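Local atomic coordinates of polycyclic ketone monooxygenase (PDB entry 5MQ6), a protein that uses FAD and NADPH to insert one oxygen atom beside the carbonyl of bulky, often polycyclic ketones, yielding esters or lactones with high enantioselectivity. Residues Trp419-Pro427 with Ser592-Ile601; Thr301-Gly309 with His395-Thr403. One frame throughout, in Å; residues are numbered along the deposited sequence.

Contact 1 (Trp419-Pro427 with Ser592-Ile601). With NDP (NADPH dihydro-nicotinamide-adenine-dinucleotide phosphate), chain C.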
loop_
_atom_site.group_PDB
_atom_site.type_symbol
_atom_site.label_atom_id
_atom_site.label_comp_id
_atom_site.label_asym_id
_atom_site.label_seq_id
_atom_site.Cartn_x
_atom_site.Cartn_y
_atom_site.Cartn_z
ATOM N N TRP A 419 -5.226 5.249 -21.604
ATOM C CA TRP A 419 -5.099 4.244 -22.627
ATOM C C TRP A 419 -4.154 3.132 -22.196
ATOM O O TRP A 419 -3.078 2.951 -22.742
ATOM C CB TRP A 419 -4.541 4.871 -23.894
ATOM C CG TRP A 419 -5.440 5.863 -24.449
ATOM C CD1 TRP A 419 -5.365 7.200 -24.246
ATOM C CD2 TRP A 419 -6.598 5.637 -25.264
ATOM N NE1 TRP A 419 -6.387 7.846 -24.888
ATOM C CE2 TRP A 419 -7.187 6.913 -25.508
ATOM C CE3 TRP A 419 -7.179 4.508 -25.826
ATOM C CZ2 TRP A 419 -8.307 7.100 -26.355
ATOM C CZ3 TRP A 419 -8.333 4.688 -26.652
ATOM C CH2 TRP A 419 -8.881 5.970 -26.900
ATOM N N TYR A 420 -4.590 2.384 -21.232
ATOM C CA TYR A 420 -3.874 1.214 -20.777
ATOM C C TYR A 420 -4.886 0.271 -20.150
ATOM O O TYR A 420 -5.909 0.733 -19.687
ATOM C CB TYR A 420 -2.815 1.556 -19.713
ATOM C CG TYR A 420 -3.243 2.494 -18.640
ATOM C CD1 TYR A 420 -4.020 2.077 -17.547
ATOM C CD2 TYR A 420 -2.871 3.819 -18.686
ATOM C CE1 TYR A 420 -4.397 2.971 -16.538
ATOM C CE2 TYR A 420 -3.216 4.707 -17.696
ATOM C CZ TYR A 420 -3.980 4.274 -16.651
ATOM O OH TYR A 420 -4.355 5.181 -15.778
ATOM N N PRO A 421 -4.569 -1.034 -20.068
ATOM C CA PRO A 421 -5.478 -1.950 -19.375
ATOM C C PRO A 421 -5.724 -1.556 -17.899
ATOM O O PRO A 421 -4.838 -1.026 -17.240
ATOM C CB PRO A 421 -4.735 -3.264 -19.416
ATOM C CG PRO A 421 -3.738 -3.140 -20.508
ATOM C CD PRO A 421 -3.383 -1.701 -20.600
ATOM N N THR A 422 -6.928 -1.799 -17.424
ATOM C CA THR A 422 -7.348 -1.478 -16.078
ATOM C C THR A 422 -6.321 -1.987 -15.032
ATOM O O THR A 422 -6.050 -1.316 -14.055
ATOM C CB THR A 422 -8.732 -2.113 -15.754
ATOM O OG1 THR A 422 -9.730 -1.781 -16.771
ATOM C CG2 THR A 422 -9.231 -1.623 -14.417
ATOM N N TRP A 423 -5.797 -3.193 -15.233
ATOM C CA TRP A 423 -4.837 -3.734 -14.301
ATOM C C TRP A 423 -3.439 -3.025 -14.158
ATOM O O TRP A 423 -2.725 -3.385 -13.248
ATOM C CB TRP A 423 -4.669 -5.217 -14.568
ATOM C CG TRP A 423 -3.936 -5.564 -15.841
ATOM C CD1 TRP A 423 -2.593 -5.502 -16.052
ATOM C CD2 TRP A 423 -4.516 -6.016 -17.075
ATOM N NE1 TRP A 423 -2.301 -5.930 -17.306
ATOM C CE2 TRP A 423 -3.452 -6.254 -17.963
ATOM C CE3 TRP A 423 -5.827 -6.302 -17.487
ATOM C CZ2 TRP A 423 -3.640 -6.725 -19.265
ATOM C CZ3 TRP A 423 -6.035 -6.770 -18.805
ATOM C CH2 TRP A 423 -4.929 -6.998 -19.672
ATOM N N CYS A 424 -3.057 -2.072 -15.018
ATOM C CA CYS A 424 -1.719 -1.480 -14.997
ATOM C C CYS A 424 -1.491 -0.387 -13.948
ATOM O O CYS A 424 -0.355 -0.029 -13.693
ATOM C CB CYS A 424 -1.371 -0.869 -16.366
ATOM S SG CYS A 424 -1.176 -2.068 -17.687
ATOM N N LYS A 425 -2.562 0.171 -13.390
ATOM C CA LYS A 425 -2.512 1.160 -12.346
ATOM C C LYS A 425 -3.638 0.904 -11.414
ATOM O O LYS A 425 -4.638 0.256 -11.779
ATOM C CB LYS A 425 -2.759 2.587 -12.864
ATOM C CG LYS A 425 -1.873 3.060 -13.977
ATOM C CD LYS A 425 -0.426 3.324 -13.557
ATOM C CE LYS A 425 0.255 4.420 -14.399
ATOM N NZ LYS A 425 1.492 4.915 -13.723
ATOM N N ARG A 426 -3.551 1.513 -10.245
ATOM C CA ARG A 426 -4.670 1.395 -9.303
ATOM C C ARG A 426 -5.902 2.142 -9.879
ATOM O O ARG A 426 -5.802 3.255 -10.385
ATOM C CB ARG A 426 -4.380 1.802 -7.846
ATOM C CG ARG A 426 -5.361 1.039 -6.918
ATOM C CD ARG A 426 -5.073 1.208 -5.472
ATOM N NE ARG A 426 -6.177 0.992 -4.541
ATOM C CZ ARG A 426 -6.362 -0.135 -3.819
ATOM N NH1 ARG A 426 -5.617 -1.233 -3.988
ATOM N NH2 ARG A 426 -7.326 -0.214 -2.927
ATOM N N PRO A 427 -7.045 1.479 -9.922
ATOM C CA PRO A 427 -8.211 2.252 -10.379
ATOM C C PRO A 427 -8.583 3.301 -9.310
ATOM O O PRO A 427 -8.274 3.100 -8.119
ATOM C CB PRO A 427 -9.319 1.188 -10.508
ATOM C CG PRO A 427 -8.783 -0.058 -9.883
ATOM C CD PRO A 427 -7.299 0.034 -9.901
ATOM N N SER A 592 0.844 -10.853 -17.973
ATOM C CA SER A 592 -0.101 -9.751 -17.998
ATOM C C SER A 592 0.515 -8.377 -17.792
ATOM O O SER A 592 0.013 -7.406 -18.276
ATOM C CB SER A 592 -1.180 -9.955 -16.956
ATOM O OG SER A 592 -0.643 -9.812 -15.647
ATOM N N VAL A 593 1.617 -8.287 -17.087
ATOM C CA VAL A 593 2.180 -7.017 -16.732
ATOM C C VAL A 593 3.138 -6.470 -17.825
ATOM O O VAL A 593 3.445 -5.306 -17.838
ATOM C CB VAL A 593 2.751 -7.195 -15.322
ATOM C CG1 VAL A 593 4.102 -6.589 -15.112
ATOM C CG2 VAL A 593 1.707 -6.706 -14.325
ATOM N N THR A 594 3.535 -7.303 -18.772
ATOM C CA THR A 594 4.419 -6.900 -19.861
ATOM C C THR A 594 4.038 -5.692 -20.601
ATOM O O THR A 594 4.881 -4.856 -20.854
ATOM C CB THR A 594 4.403 -7.979 -20.921
ATOM O OG1 THR A 594 4.787 -9.184 -20.273
ATOM C CG2 THR A 594 5.369 -7.660 -22.048
ATOM N N GLY A 595 2.778 -5.615 -20.981
ATOM C CA GLY A 595 2.328 -4.530 -21.820
ATOM C C GLY A 595 1.998 -3.269 -21.051
ATOM O O GLY A 595 1.616 -2.295 -21.657
ATOM N N CYS A 596 2.145 -3.271 -19.726
ATOM C CA CYS A 596 1.803 -2.090 -18.944
ATOM C C CYS A 596 2.647 -0.825 -19.184
ATOM O O CYS A 596 3.870 -0.902 -19.204
ATOM C CB CYS A 596 1.786 -2.442 -17.433
ATOM S SG CYS A 596 0.301 -3.427 -17.066
ATOM N N THR A 597 1.964 0.332 -19.351
ATOM C CA THR A 597 2.563 1.640 -19.087
ATOM C C THR A 597 3.267 1.535 -17.753
ATOM O O THR A 597 2.690 0.932 -16.802
ATOM C CB THR A 597 1.600 2.794 -18.717
ATOM O OG1 THR A 597 0.347 2.281 -18.263
ATOM C CG2 THR A 597 1.498 3.743 -19.769
ATOM N N PRO A 598 4.440 2.215 -17.644
ATOM C CA PRO A 598 5.195 2.232 -16.380
ATOM C C PRO A 598 4.345 2.772 -15.231
ATOM O O PRO A 598 3.386 3.540 -15.428
ATOM C CB PRO A 598 6.428 3.112 -16.676
ATOM C CG PRO A 598 6.196 3.758 -18.012
ATOM C CD PRO A 598 4.997 3.141 -18.670
ATOM N N GLY A 599 4.678 2.311 -14.035
ATOM C CA GLY A 599 3.959 2.679 -12.819
ATOM C C GLY A 599 4.570 1.853 -11.714
ATOM O O GLY A 599 5.454 1.010 -11.992
ATOM N N TYR A 600 4.118 2.040 -10.473
ATOM C CA TYR A 600 4.716 1.244 -9.395
ATOM C C TYR A 600 4.583 -0.323 -9.591
ATOM O O TYR A 600 5.487 -1.077 -9.126
ATOM C CB TYR A 600 4.333 1.773 -7.986
ATOM C CG TYR A 600 2.880 1.781 -7.590
ATOM C CD1 TYR A 600 2.202 0.579 -7.349
ATOM C CD2 TYR A 600 2.192 2.983 -7.378
ATOM C CE1 TYR A 600 0.871 0.563 -6.955
ATOM C CE2 TYR A 600 0.861 2.977 -6.977
ATOM C CZ TYR A 600 0.213 1.756 -6.771
ATOM O OH TYR A 600 -1.065 1.702 -6.349
ATOM N N ILE A 601 3.549 -0.788 -10.336
ATOM C CA ILE A 601 3.333 -2.265 -10.575
ATOM C C ILE A 601 4.314 -2.924 -11.635
ATOM O O ILE A 601 4.479 -4.149 -11.680
ATOM C CB ILE A 601 1.795 -2.724 -10.674
ATOM C CG1 ILE A 601 1.437 -3.465 -11.980
ATOM C CG2 ILE A 601 0.774 -1.617 -10.321
ATOM C CD1 ILE A 601 1.547 -2.659 -13.241
HETATM P PA NDP C . 0.886 7.643 -7.282
HETATM O O1A NDP C . 2.348 7.076 -7.277
HETATM O O2A NDP C . -0.324 6.791 -7.573
HETATM O O5B NDP C . 0.911 8.955 -8.209
HETATM C C5B NDP C . 2.041 9.795 -8.335
HETATM C C4B NDP C . 1.688 10.689 -9.506
HETATM O O4B NDP C . 2.785 11.602 -9.777
HETATM C C3B NDP C . 1.417 9.873 -10.774
HETATM O O3B NDP C . 0.192 10.332 -11.374
HETATM C C2B NDP C . 2.676 10.156 -11.564
HETATM O O2B NDP C . 2.531 9.988 -13.004
HETATM C C1B NDP C . 3.009 11.573 -11.154
HETATM N N9A NDP C . 4.397 11.898 -11.485
HETATM C C8A NDP C . 5.538 11.211 -11.151
HETATM N N7A NDP C . 6.629 11.805 -11.672
HETATM C C5A NDP C . 6.136 12.875 -12.346
HETATM C C6A NDP C . 6.738 13.921 -13.162
HETATM N N6A NDP C . 8.056 13.902 -13.319
HETATM N N1A NDP C . 5.919 14.849 -13.701
HETATM C C2A NDP C . 4.557 14.853 -13.541
HETATM N N3A NDP C . 3.907 13.922 -12.824
HETATM C C4A NDP C . 4.671 12.938 -12.231
HETATM O O3 NDP C . 0.558 8.297 -5.864
HETATM P PN NDP C . -0.870 8.625 -5.118
HETATM O O1N NDP C . -0.458 9.314 -3.778
HETATM O O2N NDP C . -1.806 9.400 -6.019
HETATM O O5D NDP C . -1.535 7.179 -4.824
HETATM C C5D NDP C . -0.713 6.171 -4.144
HETATM C C4D NDP C . -1.560 5.020 -3.632
HETATM O O4D NDP C . -2.386 5.446 -2.526
HETATM C C3D NDP C . -2.618 4.646 -4.673
HETATM O O3D NDP C . -2.129 4.030 -5.925
HETATM C C2D NDP C . -3.676 3.930 -3.807
HETATM O O2D NDP C . -3.250 2.571 -3.465
HETATM C C1D NDP C . -3.760 4.898 -2.627
HETATM P P2B NDP C . 2.855 8.542 -13.665
HETATM O O1X NDP C . 4.182 8.113 -13.023
HETATM O O2X NDP C . 3.087 8.744 -15.148
HETATM O O3X NDP C . 1.614 7.665 -13.449
HETATM O O HOH W 1 2.275 4.275 -10.720
#
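Cys424 and Cys596 join the two loops covalently: their SG atoms are 2.1 Å apart and the disulfide torsion is -80°. Cys596 SG also sits obliquely beside the Trp423 indole, 3.6 Å from NE1. The same NE1 donates a bent hydrogen bond (141°) of 2.9 Å to Ser592 O, arriving from above the carbonyl plane. Pro421 CB, from the same loop, covers one face of the indole.

Polar contacts gather round Lys425. Its chain leaves the backbone pointing away from 592-601 but bends at chi2 (-71°), which brings NZ back to Pro598 O at 2.9 Å, in the carbonyl plane and on a lone pair. NZ also donates to NADPH O3X, on the 2'-phosphate, at 2.8 Å, and to a water that accepts from Tyr600 N as well. Tyr600 OH lies 2.6 Å from NADPH O3D and shares a hydrogen bond with it. Arg426, whose NE is salt-bridged to Asp133, packs its CB against that hydroxyl.

Carbon contacts complete the meeting: Ile601 CD1 lies against Cys424 O, and Thr597 OG1, buried without a polar partner, lies against Tyr420. The chemistry implies a covalently tied pair of loops, each of which gives NADPH one polar partner: Tyr600 at O3D of the nicotinamide ribose and Lys425 at the 2'-phosphate, whose charge it probably helps to offset.

Contact 2 (Thr301-Gly309 with His395-Thr403). With NDP (NADPH dihydro-nicotinamide-adenine-dinucleotide phosphate), chain C.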
loop_
_atom_site.group_PDB
_atom_site.type_symbol
_atom_site.label_atom_id
_atom_site.label_comp_id
_atom_site.label_asym_id
_atom_site.label_seq_id
_atom_site.Cartn_x
_atom_site.Cartn_y
_atom_site.Cartn_z
ATOM N N THR A 301 0.723 10.879 -16.589
ATOM C CA THR A 301 -0.217 9.817 -17.036
ATOM C C THR A 301 -1.585 9.978 -16.395
ATOM O O THR A 301 -1.727 9.932 -15.179
ATOM C CB THR A 301 0.313 8.404 -16.767
ATOM O OG1 THR A 301 1.625 8.315 -17.288
ATOM C CG2 THR A 301 -0.485 7.312 -17.510
ATOM N N PRO A 302 -2.625 10.144 -17.217
ATOM C CA PRO A 302 -3.933 10.261 -16.629
ATOM C C PRO A 302 -4.368 8.984 -15.866
ATOM O O PRO A 302 -3.962 7.913 -16.225
ATOM C CB PRO A 302 -4.832 10.482 -17.838
ATOM C CG PRO A 302 -4.114 9.819 -18.969
ATOM C CD PRO A 302 -2.670 10.069 -18.689
ATOM N N SER A 303 -5.175 9.127 -14.812
ATOM C CA SER A 303 -5.920 7.988 -14.204
ATOM C C SER A 303 -7.205 7.665 -14.976
ATOM O O SER A 303 -7.865 8.559 -15.579
ATOM C CB SER A 303 -6.318 8.295 -12.747
ATOM O OG SER A 303 -5.189 8.136 -11.867
ATOM N N GLY A 304 -7.554 6.388 -14.971
ATOM C CA GLY A 304 -8.879 5.996 -15.315
ATOM C C GLY A 304 -9.790 6.170 -14.117
ATOM O O GLY A 304 -9.713 5.461 -13.143
ATOM N N VAL A 305 -10.663 7.129 -14.232
ATOM C CA VAL A 305 -11.494 7.596 -13.195
ATOM C C VAL A 305 -12.916 7.067 -13.356
ATOM O O VAL A 305 -13.665 7.470 -14.252
ATOM C CB VAL A 305 -11.468 9.128 -13.164
ATOM C CG1 VAL A 305 -12.340 9.636 -11.999
ATOM C CG2 VAL A 305 -10.052 9.590 -13.006
ATOM N N TRP A 306 -13.277 6.161 -12.479
ATOM C CA TRP A 306 -14.616 5.536 -12.529
ATOM C C TRP A 306 -15.507 6.202 -11.488
ATOM O O TRP A 306 -15.071 7.129 -10.830
ATOM C CB TRP A 306 -14.461 4.010 -12.371
ATOM C CG TRP A 306 -15.594 3.142 -12.830
ATOM C CD1 TRP A 306 -16.113 2.108 -12.135
ATOM C CD2 TRP A 306 -16.371 3.241 -14.065
ATOM N NE1 TRP A 306 -17.125 1.512 -12.847
ATOM C CE2 TRP A 306 -17.302 2.160 -14.043
ATOM C CE3 TRP A 306 -16.343 4.097 -15.194
ATOM C CZ2 TRP A 306 -18.215 1.921 -15.078
ATOM C CZ3 TRP A 306 -17.314 3.899 -16.204
ATOM C CH2 TRP A 306 -18.223 2.801 -16.151
ATOM N N TRP A 307 -16.748 5.766 -11.355
ATOM C CA TRP A 307 -17.688 6.417 -10.518
ATOM C C TRP A 307 -17.502 5.944 -9.069
ATOM O O TRP A 307 -17.028 4.839 -8.825
ATOM C CB TRP A 307 -19.102 6.139 -10.974
ATOM C CG TRP A 307 -19.508 4.645 -10.936
ATOM C CD1 TRP A 307 -19.323 3.748 -11.915
ATOM C CD2 TRP A 307 -20.178 3.961 -9.889
ATOM N NE1 TRP A 307 -19.821 2.525 -11.553
ATOM C CE2 TRP A 307 -20.366 2.618 -10.317
ATOM C CE3 TRP A 307 -20.664 4.342 -8.630
ATOM C CZ2 TRP A 307 -20.979 1.665 -9.532
ATOM C CZ3 TRP A 307 -21.296 3.413 -7.863
ATOM C CH2 TRP A 307 -21.448 2.087 -8.294
ATOM N N ARG A 308 -17.847 6.834 -8.126
ATOM C CA ARG A 308 -17.749 6.528 -6.686
ATOM C C ARG A 308 -19.048 6.129 -6.014
ATOM O O ARG A 308 -19.106 5.093 -5.299
ATOM C CB ARG A 308 -17.142 7.709 -5.955
ATOM C CG ARG A 308 -17.013 7.603 -4.428
ATOM C CD ARG A 308 -15.863 6.707 -4.074
ATOM N NE ARG A 308 -16.102 5.302 -4.508
ATOM C CZ ARG A 308 -15.186 4.312 -4.370
ATOM N NH1 ARG A 308 -13.984 4.524 -3.790
ATOM N NH2 ARG A 308 -15.485 3.082 -4.772
ATOM N N GLY A 309 -20.096 6.952 -6.138
ATOM C CA GLY A 309 -21.295 6.631 -5.430
ATOM C C GLY A 309 -21.277 6.599 -3.902
ATOM O O GLY A 309 -21.785 5.663 -3.246
ATOM N N HIS A 395 -15.055 -2.686 -19.847
ATOM C CA HIS A 395 -14.951 -1.697 -18.797
ATOM C C HIS A 395 -14.054 -0.529 -19.229
ATOM O O HIS A 395 -14.358 0.657 -18.996
ATOM C CB HIS A 395 -14.380 -2.278 -17.527
ATOM C CG HIS A 395 -14.119 -1.246 -16.463
ATOM N ND1 HIS A 395 -15.118 -0.560 -15.817
ATOM C CD2 HIS A 395 -12.965 -0.773 -15.945
ATOM C CE1 HIS A 395 -14.598 0.262 -14.928
ATOM N NE2 HIS A 395 -13.298 0.146 -14.980
ATOM N N ALA A 396 -12.937 -0.846 -19.865
ATOM C CA ALA A 396 -11.993 0.175 -20.263
ATOM C C ALA A 396 -12.626 1.203 -21.209
ATOM O O ALA A 396 -12.378 2.385 -21.073
ATOM C CB ALA A 396 -10.817 -0.483 -20.928
ATOM N N GLU A 397 -13.434 0.732 -22.163
ATOM C CA GLU A 397 -14.113 1.643 -23.084
ATOM C C GLU A 397 -15.143 2.477 -22.314
ATOM O O GLU A 397 -15.283 3.640 -22.617
ATOM C CB GLU A 397 -14.790 0.911 -24.211
ATOM C CG GLU A 397 -13.832 0.202 -25.125
ATOM C CD GLU A 397 -13.341 1.034 -26.338
ATOM O OE1 GLU A 397 -12.218 1.652 -26.183
ATOM O OE2 GLU A 397 -14.059 1.025 -27.434
ATOM N N GLN A 398 -15.854 1.897 -21.342
ATOM C CA GLN A 398 -16.746 2.720 -20.505
ATOM C C GLN A 398 -16.039 3.796 -19.727
ATOM O O GLN A 398 -16.574 4.856 -19.557
ATOM C CB GLN A 398 -17.587 1.907 -19.556
ATOM C CG GLN A 398 -18.532 1.007 -20.406
ATOM C CD GLN A 398 -19.698 0.503 -19.621
ATOM O OE1 GLN A 398 -19.631 0.383 -18.401
ATOM N NE2 GLN A 398 -20.813 0.270 -20.309
ATOM N N VAL A 399 -14.856 3.530 -19.227
ATOM C CA VAL A 399 -14.152 4.559 -18.472
ATOM C C VAL A 399 -13.838 5.766 -19.358
ATOM O O VAL A 399 -14.023 6.891 -18.942
ATOM C CB VAL A 399 -12.862 4.038 -17.861
ATOM C CG1 VAL A 399 -12.140 5.144 -17.027
ATOM C CG2 VAL A 399 -13.134 2.842 -16.952
ATOM N N ARG A 400 -13.347 5.520 -20.568
ATOM C CA ARG A 400 -13.037 6.609 -21.520
ATOM C C ARG A 400 -14.261 7.384 -21.963
ATOM O O ARG A 400 -14.224 8.617 -22.142
ATOM C CB ARG A 400 -12.360 6.054 -22.745
ATOM C CG ARG A 400 -10.859 5.665 -22.636
ATOM C CD ARG A 400 -10.499 4.775 -23.876
ATOM N NE ARG A 400 -9.624 3.875 -23.332
ATOM C CZ ARG A 400 -9.508 2.575 -23.376
ATOM N NH1 ARG A 400 -10.154 1.699 -24.166
ATOM N NH2 ARG A 400 -8.580 2.176 -22.551
ATOM N N ALA A 401 -15.342 6.653 -22.135
ATOM C CA ALA A 401 -16.611 7.273 -22.534
ATOM C C ALA A 401 -17.179 8.150 -21.431
ATOM O O ALA A 401 -17.759 9.223 -21.709
ATOM C CB ALA A 401 -17.597 6.169 -22.839
ATOM N N ARG A 402 -17.037 7.686 -20.185
ATOM C CA ARG A 402 -17.479 8.448 -19.041
ATOM C C ARG A 402 -16.729 9.777 -19.051
ATOM O O ARG A 402 -17.314 10.872 -18.854
ATOM C CB ARG A 402 -17.240 7.702 -17.695
ATOM C CG ARG A 402 -17.720 8.529 -16.543
ATOM C CD ARG A 402 -18.217 7.839 -15.266
ATOM N NE ARG A 402 -17.256 8.182 -14.356
ATOM C CZ ARG A 402 -17.263 8.943 -13.290
ATOM N NH1 ARG A 402 -18.279 9.314 -12.587
ATOM N NH2 ARG A 402 -16.088 9.125 -12.824
ATOM N N THR A 403 -15.441 9.705 -19.305
ATOM C CA THR A 403 -14.590 10.901 -19.325
ATOM C C THR A 403 -15.037 11.796 -20.457
ATOM O O THR A 403 -15.219 12.986 -20.273
ATOM C CB THR A 403 -13.097 10.495 -19.501
ATOM O OG1 THR A 403 -12.664 9.793 -18.327
ATOM C CG2 THR A 403 -12.198 11.660 -19.705
HETATM P PA NDP C . 0.886 7.643 -7.282
HETATM O O1A NDP C . 2.348 7.076 -7.277
HETATM O O2A NDP C . -0.324 6.791 -7.573
HETATM O O5B NDP C . 0.911 8.955 -8.209
HETATM C C5B NDP C . 2.041 9.795 -8.335
HETATM C C4B NDP C . 1.688 10.689 -9.506
HETATM O O4B NDP C . 2.785 11.602 -9.777
HETATM C C3B NDP C . 1.417 9.873 -10.774
HETATM O O3B NDP C . 0.192 10.332 -11.374
HETATM C C2B NDP C . 2.676 10.156 -11.564
HETATM O O2B NDP C . 2.531 9.988 -13.004
HETATM C C1B NDP C . 3.009 11.573 -11.154
HETATM N N9A NDP C . 4.397 11.898 -11.485
HETATM C C8A NDP C . 5.538 11.211 -11.151
HETATM N N7A NDP C . 6.629 11.805 -11.672
HETATM C C5A NDP C . 6.136 12.875 -12.346
HETATM C C6A NDP C . 6.738 13.921 -13.162
HETATM N N6A NDP C . 8.056 13.902 -13.319
HETATM N N1A NDP C . 5.919 14.849 -13.701
HETATM C C2A NDP C . 4.557 14.853 -13.541
HETATM N N3A NDP C . 3.907 13.922 -12.824
HETATM C C4A NDP C . 4.671 12.938 -12.231
HETATM O O3 NDP C . 0.558 8.297 -5.864
HETATM P PN NDP C . -0.870 8.625 -5.118
HETATM O O1N NDP C . -0.458 9.314 -3.778
HETATM O O2N NDP C . -1.806 9.400 -6.019
HETATM O O5D NDP C . -1.535 7.179 -4.824
HETATM C C5D NDP C . -0.713 6.171 -4.144
HETATM C C4D NDP C . -1.560 5.020 -3.632
HETATM O O4D NDP C . -2.386 5.446 -2.526
HETATM C C3D NDP C . -2.618 4.646 -4.673
HETATM O O3D NDP C . -2.129 4.030 -5.925
HETATM C C2D NDP C . -3.676 3.930 -3.807
HETATM O O2D NDP C . -3.250 2.571 -3.465
HETATM C C1D NDP C . -3.760 4.898 -2.627
HETATM P P2B NDP C . 2.855 8.542 -13.665
HETATM O O1X NDP C . 4.182 8.113 -13.023
HETATM O O2X NDP C . 3.087 8.744 -15.148
HETATM O O3X NDP C . 1.614 7.665 -13.449
HETATM O O HOH W 2 -10.473 8.881 -16.999
HETATM O O HOH W 3 -14.012 8.598 -16.735
#
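The chain running out of the NADPH site, where Thr301 OG1 donates a 2.6 Å hydrogen bond to O2X of the 2'-phosphate, lies across one side of helix 378-406, and Trp306 and Arg402 are the main side chains of the meeting. His395 points an edge at the face of Trp306 in a T-shaped pair, planes at 84°, with CE1 3.4 Å from Trp306 CE2. Trp307 CD1 covers the opposite face, so the indole is sandwiched. With CG anti to the backbone N (chi1 -160°), the indole reaches the helix between His395, Gln398 and Val399, its CH2 meeting Gln398 CB at 3.6 Å and its CE3 meeting Val399 CG2. Both Trp306 NE1 and Trp307 NE1 are hydrogen-bonded to Glu358. Replacing Trp306 with alanine would probably leave the His395 edge without an aromatic face, cost Glu358 one of its N-H partners and open a gap beside Gln398 and Val399.

Arg402 bends at chi3 (112°), laying a guanidinium face against the Trp306-Trp307 peptide. Its NH2 gives Val305 O a nearly straight but long hydrogen bond of 3.3 Å, from above the carbonyl plane, and a further one to Ser430 O. Two waters bridge the strand and the helix: one donates to Val305 O, at 2.7 Å, and to Val399 O; the other links Ser303 O, Val305 N and Thr403 OG1.

Val399 CG1 packs against Gly304 CA. Strand 305-306 also pairs in parallel with strand 428-429. A threonine just past strand 294-299 of the five-stranded parallel sheet, contacting the 2'-phosphate of NADPH, is consistent with a Rossmann-type dinucleotide site.

Overall arrangement
Contacts 1 and 2 lie with their centres 14 Å apart, on the same side of the chain's centre, and come in series: 301-309 and 395-403 close before 419-427 and 592-601 open. Helix 378-406 serves both, since it supplies 395-403 and its residues also pack on the loop 419-427, as where Trp419 meets Arg400 and Thr422 meets His395. Tyr420 OH and Pro302 O make a probable hydrogen bond directly between them, 2.8 Å long. Strand 428-429, just after the loop of contact 1, pairs with strand 305-306 of contact 2. Both touch NADPH, and its 2'-phosphate is held by Thr301 from one contact and Lys425 from the other.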